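Local coordinates for SusD-like carbohydrate binding protein BF1063 (PDB 3I4G), which probably binds carbohydrate at the cell surface as an outer-membrane lipoprotein of the SusD family, at residues 23-28 with 119-124; 125-130 with 172-177; 291-296 with 313-318; 321-326 with 358-363. One frame throughout, in Å; residues are numbered along the deposited sequence.

Contact 1 (23-28 with 119-124)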
loop_
_atom_site.group_PDB
_atom_site.type_symbol
_atom_site.label_atom_id
_atom_site.label_comp_id
_atom_site.label_asym_id
_atom_site.label_seq_id
_atom_site.Cartn_x
_atom_site.Cartn_y
_atom_site.Cartn_z
ATOM N N ASN A 23 -9.905 8.599 -29.900
ATOM C CA ASN A 23 -8.439 8.435 -29.904
ATOM C C ASN A 23 -7.843 9.002 -28.613
ATOM O O ASN A 23 -6.949 8.410 -28.004
ATOM C CB ASN A 23 -7.811 9.113 -31.106
ATOM C CG ASN A 23 -8.003 8.323 -32.400
ATOM O OD1 ASN A 23 -8.333 7.137 -32.373
ATOM N ND2 ASN A 23 -7.801 8.984 -33.535
ATOM N N ALA A 24 -8.349 10.155 -28.172
ATOM C CA ALA A 24 -7.924 10.677 -26.881
ATOM C C ALA A 24 -8.255 9.686 -25.773
ATOM O O ALA A 24 -7.459 9.452 -24.878
ATOM C CB ALA A 24 -8.575 12.027 -26.613
ATOM N N GLU A 25 -9.447 9.096 -25.819
ATOM C CA GLU A 25 -9.819 8.103 -24.815
ATOM C C GLU A 25 -8.890 6.894 -24.855
ATOM O O GLU A 25 -8.520 6.361 -23.812
ATOM C CB GLU A 25 -11.258 7.630 -24.994
ATOM C CG GLU A 25 -12.264 8.678 -24.614
ATOM C CD GLU A 25 -13.693 8.213 -24.739
ATOM O OE1 GLU A 25 -13.937 6.987 -24.568
ATOM O OE2 GLU A 25 -14.564 9.090 -24.985
ATOM N N LEU A 26 -8.502 6.469 -26.057
ATOM C CA LEU A 26 -7.589 5.360 -26.192
ATOM C C LEU A 26 -6.243 5.717 -25.553
ATOM O O LEU A 26 -5.654 4.929 -24.822
ATOM C CB LEU A 26 -7.420 5.039 -27.670
ATOM C CG LEU A 26 -6.460 3.909 -28.019
ATOM C CD1 LEU A 26 -6.973 2.591 -27.460
ATOM C CD2 LEU A 26 -6.293 3.852 -29.525
ATOM N N ALA A 27 -5.746 6.917 -25.835
ATOM C CA ALA A 27 -4.491 7.354 -25.207
ATOM C C ALA A 27 -4.614 7.416 -23.685
ATOM O O ALA A 27 -3.707 7.048 -22.937
ATOM C CB ALA A 27 -4.039 8.701 -25.780
ATOM N N LEU A 28 -5.749 7.908 -23.207
ATOM C CA LEU A 28 -5.974 7.967 -21.766
ATOM C C LEU A 28 -5.970 6.579 -21.106
ATOM O O LEU A 28 -5.433 6.410 -20.028
ATOM C CB LEU A 28 -7.277 8.713 -21.471
ATOM C CG LEU A 28 -7.655 8.856 -19.996
ATOM C CD1 LEU A 28 -6.572 9.644 -19.242
ATOM C CD2 LEU A 28 -9.028 9.510 -19.875
ATOM N N THR A 119 -12.218 18.345 -21.010
ATOM C CA THR A 119 -11.851 18.929 -19.725
ATOM C C THR A 119 -11.625 17.859 -18.653
ATOM O O THR A 119 -10.667 17.926 -17.861
ATOM C CB THR A 119 -12.918 19.953 -19.332
ATOM O OG1 THR A 119 -12.878 21.028 -20.300
ATOM C CG2 THR A 119 -12.684 20.555 -17.974
ATOM N N ARG A 120 -12.476 16.849 -18.659
ATOM C CA ARG A 120 -12.301 15.723 -17.746
ATOM C C ARG A 120 -11.006 14.985 -18.012
ATOM O O ARG A 120 -10.240 14.698 -17.087
ATOM C CB ARG A 120 -13.485 14.774 -17.871
ATOM C CG ARG A 120 -13.341 13.585 -16.952
ATOM C CD ARG A 120 -14.494 12.653 -17.142
ATOM N NE ARG A 120 -14.354 11.486 -16.274
ATOM C CZ ARG A 120 -15.235 10.493 -16.228
ATOM N NH1 ARG A 120 -16.348 10.525 -16.945
ATOM N NH2 ARG A 120 -15.018 9.458 -15.417
HETATM N N MSE A 121 -10.742 14.669 -19.264
HETATM C CA MSE A 121 -9.548 13.874 -19.590
HETATM C C MSE A 121 -8.245 14.610 -19.283
HETATM O O MSE A 121 -7.284 14.005 -18.816
HETATM C CB MSE A 121 -9.566 13.446 -21.036
HETATM C CG MSE A 121 -10.733 12.460 -21.324
HETATM SE SE MSE A 121 -10.546 11.583 -23.046
HETATM C CE MSE A 121 -11.182 13.038 -24.030
ATOM N N ILE A 122 -8.227 15.926 -19.441
ATOM C CA ILE A 122 -7.081 16.730 -19.044
ATOM C C ILE A 122 -6.876 16.578 -17.539
ATOM O O ILE A 122 -5.770 16.376 -17.071
ATOM C CB ILE A 122 -7.256 18.211 -19.391
ATOM C CG1 ILE A 122 -7.143 18.396 -20.905
ATOM C CG2 ILE A 122 -6.217 19.078 -18.642
ATOM C CD1 ILE A 122 -7.597 19.749 -21.422
ATOM N N ALA A 123 -7.963 16.691 -16.769
ATOM C CA ALA A 123 -7.856 16.484 -15.320
ATOM C C ALA A 123 -7.357 15.088 -14.960
ATOM O O ALA A 123 -6.555 14.925 -14.018
ATOM C CB ALA A 123 -9.206 16.765 -14.664
ATOM N N GLU A 124 -7.802 14.061 -15.677
ATOM C CA GLU A 124 -7.337 12.694 -15.420
ATOM C C GLU A 124 -5.859 12.574 -15.688
ATOM O O GLU A 124 -5.141 11.972 -14.894
ATOM C CB GLU A 124 -8.132 11.712 -16.251
ATOM C CG GLU A 124 -9.597 11.678 -15.855
ATOM C CD GLU A 124 -10.375 10.681 -16.629
ATOM O OE1 GLU A 124 -10.397 9.492 -16.241
ATOM O OE2 GLU A 124 -10.973 11.070 -17.645
#
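Met121, a selenomethionine, reaches from helix 116-139 to Ala24, Glu25 and Leu28 of helix 21-33, joining two helices of the alpha-helical part of this SusD-like fold. The two axes run nearly parallel, 18° apart, yet stand 11.0 Å from each other, so side chains alone span the distance. Followed outward, Met121 begins with CB near Leu28 CD2; its CG then packs on that same methyl, Leu28 CD2, at 3.7 Å. Next comes SE, set against Glu25 CG at 3.7 Å in one of the two conformers of Glu25, a contact that is therefore less certain. A bend at the last torsion (chi3 -79°) turns CE onto Ala24 CB, 3.8 Å away, and Phe105 of helix 86-109 also touches this side chain. One turn further on, Glu124 lies across the end of Leu28, its acid group held elsewhere: OE1 is bonded to Tyr32 and salt-bridged to Arg194. The other oxygen, Glu124 OE2, meets Leu28 CD2 at 3.3 Å.

Contact 2 (125-130 with 172-177)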
loop_
_atom_site.group_PDB
_atom_site.type_symbol
_atom_site.label_atom_id
_atom_site.label_comp_id
_atom_site.label_asym_id
_atom_site.label_seq_id
_atom_site.Cartn_x
_atom_site.Cartn_y
_atom_site.Cartn_z
ATOM N N ALA A 125 -5.397 13.118 -16.805
ATOM C CA ALA A 125 -3.973 13.079 -17.120
ATOM C C ALA A 125 -3.152 13.830 -16.092
ATOM O O ALA A 125 -2.059 13.378 -15.704
ATOM C CB ALA A 125 -3.712 13.642 -18.529
ATOM N N ARG A 126 -3.656 14.967 -15.621
ATOM C CA ARG A 126 -2.932 15.712 -14.586
ATOM C C ARG A 126 -2.889 14.947 -13.261
ATOM O O ARG A 126 -1.879 14.943 -12.577
ATOM C CB ARG A 126 -3.520 17.114 -14.390
ATOM C CG ARG A 126 -3.310 18.017 -15.614
ATOM C CD ARG A 126 -4.016 19.333 -15.431
ATOM N NE ARG A 126 -3.295 20.208 -14.534
ATOM C CZ ARG A 126 -3.690 21.444 -14.239
ATOM N NH1 ARG A 126 -4.842 21.909 -14.695
ATOM N NH2 ARG A 126 -2.942 22.210 -13.468
ATOM N N PHE A 127 -3.997 14.317 -12.906
ATOM C CA PHE A 127 -4.023 13.495 -11.698
ATOM C C PHE A 127 -2.994 12.398 -11.786
ATOM O O PHE A 127 -2.192 12.212 -10.886
ATOM C CB PHE A 127 -5.410 12.887 -11.500
ATOM C CG PHE A 127 -5.440 11.777 -10.472
ATOM C CD1 PHE A 127 -5.431 12.073 -9.118
ATOM C CD2 PHE A 127 -5.471 10.451 -10.866
ATOM C CE1 PHE A 127 -5.453 11.054 -8.172
ATOM C CE2 PHE A 127 -5.499 9.440 -9.903
ATOM C CZ PHE A 127 -5.484 9.758 -8.557
ATOM N N LEU A 128 -3.010 11.658 -12.885
ATOM C CA LEU A 128 -2.086 10.544 -13.067
ATOM C C LEU A 128 -0.632 11.012 -13.052
ATOM O O LEU A 128 0.201 10.399 -12.379
ATOM C CB LEU A 128 -2.408 9.776 -14.348
ATOM C CG LEU A 128 -3.712 8.999 -14.308
ATOM C CD1 LEU A 128 -4.081 8.504 -15.702
ATOM C CD2 LEU A 128 -3.661 7.797 -13.296
ATOM N N ARG A 129 -0.318 12.106 -13.742
ATOM C CA ARG A 129 1.040 12.618 -13.736
ATOM C C ARG A 129 1.456 13.030 -12.330
ATOM O O ARG A 129 2.576 12.734 -11.868
ATOM C CB ARG A 129 1.142 13.811 -14.702
ATOM C CG ARG A 129 2.520 14.459 -14.693
ATOM C CD ARG A 129 2.631 15.607 -15.702
ATOM N NE ARG A 129 1.764 16.725 -15.377
ATOM C CZ ARG A 129 1.748 17.871 -16.055
ATOM N NH1 ARG A 129 2.546 18.054 -17.089
ATOM N NH2 ARG A 129 0.948 18.842 -15.680
ATOM N N ALA A 130 0.575 13.720 -11.630
ATOM C CA ALA A 130 0.902 14.168 -10.291
ATOM C C ALA A 130 1.111 13.027 -9.295
ATOM O O ALA A 130 1.977 13.149 -8.417
ATOM C CB ALA A 130 -0.146 15.126 -9.765
ATOM N N THR A 172 -0.878 22.046 -6.328
ATOM C CA THR A 172 -1.547 22.780 -7.387
ATOM C C THR A 172 -2.204 21.813 -8.365
ATOM O O THR A 172 -3.374 22.005 -8.760
ATOM C CB THR A 172 -0.547 23.671 -8.127
ATOM O OG1 THR A 172 0.036 24.582 -7.175
ATOM C CG2 THR A 172 -1.229 24.431 -9.282
ATOM N N GLU A 173 -1.484 20.790 -8.785
ATOM C CA GLU A 173 -1.998 19.839 -9.756
ATOM C C GLU A 173 -3.167 19.002 -9.237
ATOM O O GLU A 173 -4.159 18.814 -9.946
ATOM C CB GLU A 173 -0.858 18.928 -10.208
ATOM C CG GLU A 173 0.207 19.623 -11.036
ATOM C CD GLU A 173 -0.317 20.167 -12.348
ATOM O OE1 GLU A 173 -0.795 19.348 -13.170
ATOM O OE2 GLU A 173 -0.230 21.416 -12.580
ATOM N N PHE A 174 -3.074 18.471 -8.024
ATOM C CA PHE A 174 -4.185 17.682 -7.480
ATOM C C PHE A 174 -5.399 18.553 -7.247
ATOM O O PHE A 174 -6.538 18.087 -7.453
ATOM C CB PHE A 174 -3.813 16.975 -6.172
ATOM C CG PHE A 174 -2.873 15.800 -6.337
ATOM C CD1 PHE A 174 -3.159 14.779 -7.221
ATOM C CD2 PHE A 174 -1.726 15.708 -5.580
ATOM C CE1 PHE A 174 -2.306 13.713 -7.384
ATOM C CE2 PHE A 174 -0.883 14.629 -5.739
ATOM C CZ PHE A 174 -1.173 13.648 -6.643
ATOM N N THR A 175 -5.185 19.809 -6.845
ATOM C CA THR A 175 -6.308 20.716 -6.631
ATOM C C THR A 175 -7.050 21.008 -7.952
ATOM O O THR A 175 -8.273 20.944 -8.030
ATOM C CB THR A 175 -5.832 22.023 -5.995
ATOM O OG1 THR A 175 -5.240 21.742 -4.726
ATOM C CG2 THR A 175 -6.986 23.022 -5.803
ATOM N N ALA A 176 -6.273 21.300 -8.991
ATOM C CA ALA A 176 -6.825 21.558 -10.318
ATOM C C ALA A 176 -7.489 20.332 -10.914
ATOM O O ALA A 176 -8.554 20.416 -11.537
ATOM C CB ALA A 176 -5.725 22.072 -11.236
ATOM N N ALA A 177 -6.885 19.176 -10.736
ATOM C CA ALA A 177 -7.496 17.939 -11.200
ATOM C C ALA A 177 -8.809 17.676 -10.478
ATOM O O ALA A 177 -9.830 17.396 -11.120
ATOM C CB ALA A 177 -6.539 16.760 -11.034
HETATM O O HOH W 1 0.034 16.825 -13.121
HETATM O O HOH W 2 0.225 21.932 -15.216
#
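A salt-bridge network ties together two antiparallel helices: segments 125-130 and 172-177, on helices 116-139 and 163-180, have axes 8.6 Å apart at closest, 152° between their directions. Arg126 holds the Glu173 carboxylate side-on: NE gives a nearly straight bond to OE1 (3.0 Å, 174°) and NH2 another to OE2 of the same Glu173 (3.0 Å). Both oxygens lie in the guanidinium plane, but the donors come from above the carboxylate. From the opposite face Arg129 NH2 donates to Glu173 OE1 at 3.1 Å; Asn103 takes up NH1 of this arginine. A water accepts from Arg129 NE and donates to both Arg126 O and Glu173 OE1, so this oxygen is gripped by three donors. The bend of Glu173 at chi2 (-63°) folds its acid back between the arginines, and two positive charges would be expected to keep it ionised. Ala176 CB covers one face of the Arg126 guanidinium. Beyond the charges the interface is apolar: Ala130 CB sits over the Phe174 ring, 3.8 Å from its centroid, a CH-pi contact, while Phe127 CB packs on Ala177 CB. Such close antiparallel packing is consistent with the TPR-like helical scaffold of the SusD family.

Contact 3 (291-296 with 313-318); sequences YEFKDG and KDRDPR
Arg315 curls under the backbone of 291-296 and takes the carbonyl of Tyr291 with two nitrogens, NH2 at 2.8 Å and NE at 3.2 Å from Tyr291 O; NH2 is also bonded to Tyr288 O. Bends at chi2 and chi3 (-69° and -70°) fold the chain back so that the Tyr291 oxygen lies in the guanidinium plane, while both donors approach from the same face of the carbonyl. Alongside, a single beta bridge pairs Phe293 with Arg315: Asp316 N donates to Glu292 O at 2.9 Å, and Lys294 N to Asp314 O at 3.0 Å. This buried part is tight, with Arg315 CD 3.7 Å from Phe293 CD1 and the Tyr291 ring lying against Arg318. Toward solvent the packing thins. Lys294 lays its CD 3.5 Å from Arg315 O and passes over Pro317, and a water bridges Asp295 N, within the type I turn from Phe293 to Gly296, to Asp314 OD1. Asp316 is the N-cap of helix 317-322, its OD1 accepting from Arg318 N at 2.9 Å and also from Arg318 NE. Arg318 goes on to salt bridges with Glu443 and Glu447, and Ile446 touches Tyr291, Asp316 and Arg318, setting the start of helix 317-322 against helix 433-447.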
loop_
_atom_site.group_PDB
_atom_site.type_symbol
_atom_site.label_atom_id
_atom_site.label_comp_id
_atom_site.label_asym_id
_atom_site.label_seq_id
_atom_site.Cartn_x
_atom_site.Cartn_y
_atom_site.Cartn_z
ATOM N N TYR A 291 -2.489 -6.122 16.987
ATOM C CA TYR A 291 -3.930 -6.126 17.099
ATOM C C TYR A 291 -4.363 -6.173 18.570
ATOM O O TYR A 291 -3.806 -6.920 19.367
ATOM C CB TYR A 291 -4.526 -7.322 16.361
ATOM C CG TYR A 291 -4.309 -7.314 14.887
ATOM C CD1 TYR A 291 -5.192 -6.709 14.031
ATOM C CD2 TYR A 291 -3.215 -7.940 14.336
ATOM C CE1 TYR A 291 -4.978 -6.675 12.656
ATOM C CE2 TYR A 291 -2.998 -7.920 12.983
ATOM C CZ TYR A 291 -3.869 -7.297 12.146
ATOM O OH TYR A 291 -3.665 -7.281 10.770
ATOM N N GLU A 292 -5.332 -5.367 18.959
ATOM C CA GLU A 292 -5.846 -5.452 20.313
ATOM C C GLU A 292 -6.586 -6.753 20.598
ATOM O O GLU A 292 -6.953 -7.492 19.702
ATOM C CB GLU A 292 -6.798 -4.285 20.551
ATOM C CG GLU A 292 -6.108 -2.937 20.537
ATOM C CD GLU A 292 -7.035 -1.756 20.257
ATOM O OE1 GLU A 292 -8.271 -1.898 20.222
ATOM O OE2 GLU A 292 -6.498 -0.626 20.139
ATOM N N PHE A 293 -6.818 -7.030 21.894
ATOM C CA PHE A 293 -7.792 -8.013 22.266
ATOM C C PHE A 293 -9.158 -7.415 21.909
ATOM O O PHE A 293 -9.314 -6.208 21.693
ATOM C CB PHE A 293 -7.724 -8.330 23.766
ATOM C CG PHE A 293 -6.514 -9.132 24.164
ATOM C CD1 PHE A 293 -6.386 -10.456 23.758
ATOM C CD2 PHE A 293 -5.547 -8.609 24.992
ATOM C CE1 PHE A 293 -5.284 -11.201 24.158
ATOM C CE2 PHE A 293 -4.442 -9.356 25.366
ATOM C CZ PHE A 293 -4.319 -10.637 24.953
ATOM N N LYS A 294 -10.181 -8.255 21.905
ATOM C CA LYS A 294 -11.541 -7.842 21.552
ATOM C C LYS A 294 -12.095 -6.735 22.441
ATOM O O LYS A 294 -12.930 -5.949 21.978
ATOM C CB LYS A 294 -12.475 -9.052 21.612
ATOM C CG LYS A 294 -12.294 -9.959 20.465
ATOM C CD LYS A 294 -13.165 -9.622 19.315
ATOM C CE LYS A 294 -14.604 -10.075 19.535
ATOM N NZ LYS A 294 -15.360 -9.885 18.249
ATOM N N ASP A 295 -11.674 -6.658 23.704
ATOM C CA ASP A 295 -12.120 -5.564 24.583
ATOM C C ASP A 295 -11.336 -4.262 24.392
ATOM O O ASP A 295 -11.503 -3.302 25.144
ATOM C CB ASP A 295 -12.082 -6.004 26.070
ATOM C CG ASP A 295 -10.690 -6.139 26.618
ATOM O OD1 ASP A 295 -9.692 -6.080 25.846
ATOM O OD2 ASP A 295 -10.574 -6.289 27.861
ATOM N N GLY A 296 -10.463 -4.230 23.387
ATOM C CA GLY A 296 -9.726 -3.020 23.051
ATOM C C GLY A 296 -8.443 -2.787 23.812
ATOM O O GLY A 296 -7.785 -1.754 23.620
ATOM N N LYS A 313 -7.913 -15.847 18.129
ATOM C CA LYS A 313 -9.022 -15.909 19.075
ATOM C C LYS A 313 -8.949 -14.789 20.111
ATOM O O LYS A 313 -7.891 -14.527 20.694
ATOM C CB LYS A 313 -9.030 -17.266 19.784
ATOM C CG LYS A 313 -10.189 -17.424 20.801
ATOM C CD LYS A 313 -10.207 -18.792 21.442
ATOM C CE LYS A 313 -11.355 -18.890 22.471
ATOM N NZ LYS A 313 -11.300 -20.199 23.156
ATOM N N ASP A 314 -10.092 -14.137 20.320
ATOM C CA ASP A 314 -10.222 -13.045 21.298
ATOM C C ASP A 314 -9.387 -11.825 20.875
ATOM O O ASP A 314 -9.029 -10.984 21.690
ATOM C CB ASP A 314 -9.870 -13.491 22.727
ATOM C CG ASP A 314 -10.626 -12.711 23.796
ATOM O OD1 ASP A 314 -11.322 -11.731 23.460
ATOM O OD2 ASP A 314 -10.556 -13.129 24.984
ATOM N N ARG A 315 -9.121 -11.711 19.571
ATOM C CA ARG A 315 -8.424 -10.573 19.017
ATOM C C ARG A 315 -9.305 -9.813 18.053
ATOM O O ARG A 315 -10.266 -10.343 17.509
ATOM C CB ARG A 315 -7.153 -11.004 18.255
ATOM C CG ARG A 315 -6.145 -11.807 19.086
ATOM C CD ARG A 315 -5.443 -10.986 20.180
ATOM N NE ARG A 315 -4.496 -10.005 19.634
ATOM C CZ ARG A 315 -3.326 -10.303 19.098
ATOM N NH1 ARG A 315 -2.925 -11.562 18.992
ATOM N NH2 ARG A 315 -2.565 -9.340 18.619
ATOM N N ASP A 316 -8.916 -8.565 17.807
ATOM C CA ASP A 316 -9.543 -7.715 16.786
ATOM C C ASP A 316 -9.875 -8.601 15.574
ATOM O O ASP A 316 -8.997 -9.301 15.077
ATOM C CB ASP A 316 -8.552 -6.621 16.421
ATOM C CG ASP A 316 -9.144 -5.504 15.563
ATOM O OD1 ASP A 316 -9.840 -5.778 14.571
ATOM O OD2 ASP A 316 -8.814 -4.346 15.861
ATOM N N PRO A 317 -11.130 -8.560 15.078
ATOM C CA PRO A 317 -11.488 -9.376 13.927
ATOM C C PRO A 317 -10.609 -9.120 12.719
ATOM O O PRO A 317 -10.466 -10.028 11.885
ATOM C CB PRO A 317 -12.959 -8.980 13.644
ATOM C CG PRO A 317 -13.461 -8.534 14.947
ATOM C CD PRO A 317 -12.300 -7.849 15.614
ATOM N N ARG A 318 -10.015 -7.923 12.622
ATOM C CA ARG A 318 -9.151 -7.639 11.455
ATOM C C ARG A 318 -7.909 -8.503 11.407
ATOM O O ARG A 318 -7.329 -8.630 10.315
ATOM C CB ARG A 318 -8.771 -6.151 11.418
ATOM C CG ARG A 318 -9.963 -5.285 11.057
ATOM C CD ARG A 318 -9.700 -3.827 11.238
ATOM N NE ARG A 318 -9.667 -3.468 12.664
ATOM C CZ ARG A 318 -9.504 -2.238 13.125
ATOM N NH1 ARG A 318 -9.389 -1.210 12.303
ATOM N NH2 ARG A 318 -9.463 -2.038 14.442
HETATM O O HOH W 3 -6.532 -3.565 17.128
HETATM O O HOH W 4 -11.052 -9.500 25.121
#

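Contact 4 (321-326 with 358-363)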
loop_
_atom_site.group_PDB
_atom_site.type_symbol
_atom_site.label_atom_id
_atom_site.label_comp_id
_atom_site.label_asym_id
_atom_site.label_seq_id
_atom_site.Cartn_x
_atom_site.Cartn_y
_atom_site.Cartn_z
ATOM N N TYR A 321 -9.086 -11.451 9.552
ATOM C CA TYR A 321 -9.442 -11.011 8.192
ATOM C C TYR A 321 -8.215 -10.766 7.307
ATOM O O TYR A 321 -8.286 -10.895 6.106
ATOM C CB TYR A 321 -10.245 -9.715 8.182
ATOM C CG TYR A 321 -11.598 -9.767 8.875
ATOM C CD1 TYR A 321 -12.331 -10.922 8.935
ATOM C CD2 TYR A 321 -12.191 -8.603 9.374
ATOM C CE1 TYR A 321 -13.595 -10.957 9.549
ATOM C CE2 TYR A 321 -13.431 -8.620 9.996
ATOM C CZ TYR A 321 -14.120 -9.798 10.080
ATOM O OH TYR A 321 -15.377 -9.868 10.687
ATOM N N THR A 322 -7.100 -10.420 7.924
ATOM C CA THR A 322 -5.914 -9.967 7.191
ATOM C C THR A 322 -4.817 -10.994 7.021
ATOM O O THR A 322 -4.174 -11.023 5.945
ATOM C CB THR A 322 -5.369 -8.716 7.873
ATOM O OG1 THR A 322 -6.429 -7.726 7.911
ATOM C CG2 THR A 322 -4.193 -8.115 7.126
ATOM N N ILE A 323 -4.607 -11.833 8.030
ATOM C CA ILE A 323 -3.523 -12.815 8.002
ATOM C C ILE A 323 -4.010 -14.171 8.426
ATOM O O ILE A 323 -5.065 -14.283 9.078
ATOM C CB ILE A 323 -2.324 -12.348 8.917
ATOM C CG1 ILE A 323 -2.701 -12.330 10.405
ATOM C CG2 ILE A 323 -1.839 -10.988 8.469
ATOM C CD1 ILE A 323 -1.533 -11.973 11.350
ATOM N N TYR A 324 -3.255 -15.216 8.084
ATOM C CA TYR A 324 -3.544 -16.574 8.596
ATOM C C TYR A 324 -2.215 -17.210 9.013
ATOM O O TYR A 324 -1.122 -16.619 8.827
ATOM C CB TYR A 324 -4.424 -17.410 7.641
ATOM C CG TYR A 324 -3.869 -17.735 6.279
ATOM C CD1 TYR A 324 -4.044 -16.851 5.232
ATOM C CD2 TYR A 324 -3.280 -18.955 6.011
ATOM C CE1 TYR A 324 -3.621 -17.146 3.966
ATOM C CE2 TYR A 324 -2.826 -19.258 4.741
ATOM C CZ TYR A 324 -2.992 -18.349 3.738
ATOM O OH TYR A 324 -2.536 -18.656 2.475
ATOM N N TYR A 325 -2.319 -18.387 9.625
ATOM C CA TYR A 325 -1.244 -19.011 10.394
ATOM C C TYR A 325 -1.547 -20.494 10.524
ATOM O O TYR A 325 -2.621 -20.952 10.114
ATOM C CB TYR A 325 -1.152 -18.348 11.784
ATOM C CG TYR A 325 -2.528 -18.075 12.363
ATOM C CD1 TYR A 325 -3.238 -19.082 12.970
ATOM C CD2 TYR A 325 -3.122 -16.824 12.273
ATOM C CE1 TYR A 325 -4.512 -18.884 13.425
ATOM C CE2 TYR A 325 -4.431 -16.617 12.770
ATOM C CZ TYR A 325 -5.108 -17.650 13.352
ATOM O OH TYR A 325 -6.404 -17.448 13.805
ATOM N N ASN A 326 -0.626 -21.249 11.086
ATOM C CA ASN A 326 -0.790 -22.682 11.252
ATOM C C ASN A 326 -2.080 -23.004 11.967
ATOM O O ASN A 326 -2.353 -22.457 13.030
ATOM C CB ASN A 326 0.397 -23.258 12.031
ATOM C CG ASN A 326 0.414 -24.753 12.033
ATOM O OD1 ASN A 326 0.137 -25.361 10.994
ATOM N ND2 ASN A 326 0.796 -25.379 13.153
ATOM N N THR A 358 7.912 -16.872 7.683
ATOM C CA THR A 358 7.512 -16.408 9.010
ATOM C C THR A 358 6.543 -17.324 9.749
ATOM O O THR A 358 6.467 -17.264 10.971
ATOM C CB THR A 358 6.840 -15.039 8.932
ATOM O OG1 THR A 358 5.647 -15.177 8.157
ATOM C CG2 THR A 358 7.729 -13.953 8.276
ATOM N N GLY A 359 5.758 -18.123 9.041
ATOM C CA GLY A 359 4.679 -18.871 9.683
ATOM C C GLY A 359 3.337 -18.188 9.493
ATOM O O GLY A 359 2.301 -18.763 9.853
ATOM N N PHE A 360 3.332 -16.968 8.957
ATOM C CA PHE A 360 2.095 -16.254 8.621
ATOM C C PHE A 360 1.983 -16.169 7.108
ATOM O O PHE A 360 2.982 -16.239 6.363
ATOM C CB PHE A 360 2.081 -14.849 9.202
ATOM C CG PHE A 360 2.094 -14.795 10.714
ATOM C CD1 PHE A 360 0.958 -15.137 11.421
ATOM C CD2 PHE A 360 3.226 -14.397 11.424
ATOM C CE1 PHE A 360 0.933 -15.062 12.801
ATOM C CE2 PHE A 360 3.197 -14.324 12.803
ATOM C CZ PHE A 360 2.080 -14.674 13.483
HETATM N N MSE A 361 0.756 -15.942 6.679
HETATM C CA MSE A 361 0.418 -15.672 5.300
HETATM C C MSE A 361 -0.608 -14.559 5.246
HETATM O O MSE A 361 -1.267 -14.262 6.249
HETATM C CB MSE A 361 -0.118 -16.920 4.633
HETATM C CG MSE A 361 0.884 -18.050 4.499
HETATM SE SE MSE A 361 2.307 -17.575 3.174
HETATM C CE MSE A 361 1.350 -17.798 1.680
HETATM N N MSE A 362 -0.763 -13.948 4.069
HETATM C CA MSE A 362 -1.770 -12.904 3.884
HETATM C C MSE A 362 -3.091 -13.490 3.418
HETATM O O MSE A 362 -3.170 -14.157 2.406
HETATM C CB MSE A 362 -1.290 -11.860 2.851
HETATM C CG MSE A 362 -2.298 -10.747 2.594
HETATM SE SE MSE A 362 -1.559 -9.383 1.410
HETATM C CE MSE A 362 -1.679 -10.376 -0.154
ATOM N N ARG A 363 -4.150 -13.197 4.162
ATOM C CA ARG A 363 -5.532 -13.568 3.795
ATOM C C ARG A 363 -6.185 -12.473 2.947
ATOM O O ARG A 363 -7.011 -12.763 2.069
ATOM C CB ARG A 363 -6.378 -13.822 5.054
ATOM C CG ARG A 363 -7.698 -14.502 4.752
ATOM C CD ARG A 363 -8.618 -14.622 5.935
ATOM N NE ARG A 363 -8.184 -15.550 6.979
ATOM C CZ ARG A 363 -8.458 -16.852 6.994
ATOM N NH1 ARG A 363 -9.055 -17.441 5.969
ATOM N NH2 ARG A 363 -8.072 -17.593 8.017
HETATM O O HOH W 5 -6.706 -16.266 10.075
HETATM O O HOH W 6 -2.178 -16.371 1.099
HETATM O O HOH W 7 1.864 -20.214 12.068
#
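Tyr324 has its ring carbon CG between the backbone N and the carbonyl carbon (chi1 63°), which lays the phenol beside Met361, a selenomethionine whose CG stands anti to its carbonyl carbon (chi1 -65°). The two side chains thus run the same way from a two-stranded antiparallel sheet, 323-325 against 360-362. Met361 CB lies over one face of the Tyr324 ring, 3.5 Å from its centroid, a CH-pi contact, with Tyr324 CZ 3.3 Å from that CB. Beneath them the same residues form the hydrogen-bonded pair: Tyr324 N donates to Met361 O and Met361 N to Tyr324 O, each at 2.9 Å. On the other face of the sheet Ile323 CD1 meets Phe360 CD1 at 4.0 Å, and Tyr325 CB packs on the same ring. Arg363 N donates to Thr322 O at 2.8 Å, continuing the pairing to the end of helix 317-322. The Arg363 side chain passes Tyr321 O and brings NH2 beside Tyr324 CB, while its NH1 has a salt bridge to Glu368. Phe360 N donates to Thr358 OG1, an ST turn. At the tip of the tyrosine a water bonded to Tyr324 OH, 2.7 Å away, donates to Met362 O.

Overall arrangement
The four contacts form two pairs on opposite sides of the chain's centre. Contacts 1 and 2 follow each other along helix 116-139, their centres 13 Å apart, and touch where Ala123 O meets Ala177 CB at 3.5 Å; this one helix thereby packs against helix 21-33 and then helix 163-180. Contacts 3 and 4 come later in the chain, 15 Å apart, and share helix 317-322, contact 3 at its start and contact 4 where it passes into strand 323-325; Tyr291 OH reaches Thr322 CB there. Centres of different pairs lie about 37 to 46 Å apart. The protein thus combines a mainly helical region, early in sequence, with a later part where, around contacts 3 and 4, loops, a short helix and a two-stranded sheet meet.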